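Glycosyl hydrolase BlGH5_18 (Bifidobacterium longum subsp. infantis, PDB 7LQX) is a family GH5 glycoside hydrolase, subfamily 18, that probably cleaves glycosidic bonds during bacterial breakdown of N-glycans. Local coordinates at residues 279-283 with 284-288. Sequence-based numbering, arbitrary orientation.
Sequences APQNV and LEAEQ
L284 folds back over A279 and P280 in an alpha-turn, within the loop that follows strand 272-277 of the GH5 (beta/alpha)8 barrel and leads into helix 289-300. This is the seventh barrel strand, at whose C-terminal end GH5 enzymes generally carry the catalytic nucleophile. L284 N donates to P280 O at 2.9 Å. The donor lies in the carbonyl plane, and the N-H...O angle is 156°. P280 O also accepts from V283 N, which closes a beta-turn inside the alpha-turn, so both amides converge on this oxygen.

The L284 side chain carries the apolar part of the contact. CG sits anti to its carbonyl carbon (chi1 -51°), and the chain then extends so that CD1 reaches the start of the loop. CD1 meets A279 CB at 4.0 Å and comes as close to P280 CD. V283 CG2 crosses L284 at a slant, 4.1 Å from L284 CG. F292 of helix 289-300 also packs on L284 and A279.

Q281, inside the turn, sends its side chain over to A286. Q281 CA makes a CA-H...O contact with L284 O at 3.2 Å. Beyond CG the chain is extended, and it lays the amide against A286, with NE2 3.7 Å from A286 CB. This touch is van der Waals in kind. A330 and T289 also contact the Q281 side chain.

E285 curls back toward the turn, with chi1 and chi2 both near -60°. Its carboxylate joins the two halves through water. One water donates to both V283 O, at 2.9 Å, and E285 OE2, at 3.1 Å.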
loop_
_atom_site.group_PDB
_atom_site.type_symbol
_atom_site.label_atom_id
_atom_site.label_comp_id
_atom_site.label_asym_id
_atom_site.label_seq_id
_atom_site.Cartn_x
_atom_site.Cartn_y
_atom_site.Cartn_z
ATOM N N ALA A 279 -17.926 16.788 13.693
ATOM C CA ALA A 279 -19.206 16.510 14.345
ATOM C C ALA A 279 -19.636 15.101 13.961
ATOM O O ALA A 279 -20.468 14.921 13.061
ATOM C CB ALA A 279 -20.258 17.536 13.930
ATOM N N PRO A 280 -19.102 14.076 14.625
ATOM C CA PRO A 280 -19.238 12.706 14.099
ATOM C C PRO A 280 -20.613 12.101 14.351
ATOM O O PRO A 280 -21.072 11.991 15.491
ATOM C CB PRO A 280 -18.143 11.930 14.846
ATOM C CG PRO A 280 -17.992 12.682 16.123
ATOM C CD PRO A 280 -18.184 14.132 15.777
ATOM N N GLN A 281 -21.241 11.630 13.274
ATOM C CA GLN A 281 -22.611 11.130 13.355
ATOM C C GLN A 281 -22.707 9.680 13.793
ATOM O O GLN A 281 -23.816 9.139 13.802
ATOM C CB GLN A 281 -23.359 11.388 12.042
ATOM C CG GLN A 281 -23.644 12.878 11.880
ATOM C CD GLN A 281 -24.118 13.276 10.507
ATOM O OE1 GLN A 281 -23.733 14.325 9.990
ATOM N NE2 GLN A 281 -24.960 12.452 9.907
ATOM N N ASN A 282 -21.606 9.031 14.173
ATOM C CA ASN A 282 -21.729 7.778 14.911
ATOM C C ASN A 282 -22.193 8.018 16.341
ATOM O O ASN A 282 -22.695 7.089 16.981
ATOM C CB ASN A 282 -20.432 6.963 14.873
ATOM C CG ASN A 282 -19.213 7.732 15.360
ATOM O OD1 ASN A 282 -19.264 8.933 15.618
ATOM N ND2 ASN A 282 -18.095 7.027 15.476
ATOM N N VAL A 283 -22.068 9.249 16.835
ATOM C CA VAL A 283 -22.533 9.593 18.176
ATOM C C VAL A 283 -23.469 10.794 18.206
ATOM O O VAL A 283 -24.280 10.905 19.144
ATOM C CB VAL A 283 -21.355 9.794 19.158
ATOM C CG1 VAL A 283 -20.602 8.471 19.349
ATOM C CG2 VAL A 283 -20.424 10.893 18.687
ATOM N N LEU A 284 -23.417 11.698 17.228
ATOM C CA LEU A 284 -24.310 12.843 17.152
ATOM C C LEU A 284 -25.358 12.639 16.063
ATOM O O LEU A 284 -25.137 11.912 15.093
ATOM C CB LEU A 284 -23.531 14.114 16.810
ATOM C CG LEU A 284 -22.309 14.399 17.671
ATOM C CD1 LEU A 284 -21.606 15.672 17.151
ATOM C CD2 LEU A 284 -22.623 14.502 19.158
ATOM N N GLU A 285 -26.495 13.304 16.217
ATOM C CA GLU A 285 -27.506 13.314 15.173
ATOM C C GLU A 285 -27.196 14.412 14.164
ATOM O O GLU A 285 -26.688 15.477 14.515
ATOM C CB GLU A 285 -28.890 13.566 15.775
ATOM C CG GLU A 285 -29.308 12.522 16.796
ATOM C CD GLU A 285 -29.228 11.115 16.248
ATOM O OE1 GLU A 285 -29.852 10.856 15.198
ATOM O OE2 GLU A 285 -28.525 10.275 16.851
ATOM N N ALA A 286 -27.530 14.155 12.899
ATOM C CA ALA A 286 -27.277 15.142 11.858
ATOM C C ALA A 286 -27.868 16.500 12.216
ATOM O O ALA A 286 -27.236 17.541 12.007
ATOM C CB ALA A 286 -27.868 14.656 10.534
ATOM N N GLU A 287 -29.080 16.516 12.761
ATOM C CA GLU A 287 -29.714 17.793 13.049
ATOM C C GLU A 287 -29.006 18.561 14.152
ATOM O O GLU A 287 -29.224 19.768 14.287
ATOM C CB GLU A 287 -31.176 17.576 13.424
ATOM C CG GLU A 287 -31.351 16.756 14.671
ATOM N N GLN A 288 -28.176 17.906 14.949
ATOM C CA GLN A 288 -27.502 18.618 16.023
ATOM C C GLN A 288 -26.142 19.172 15.623
ATOM O O GLN A 288 -25.539 19.909 16.409
ATOM C CB GLN A 288 -27.288 17.690 17.215
ATOM C CG GLN A 288 -26.002 16.923 17.120
HETATM O O HOH W 1 -25.799 8.840 16.270
HETATM O O HOH W 2 -27.109 11.479 19.295
#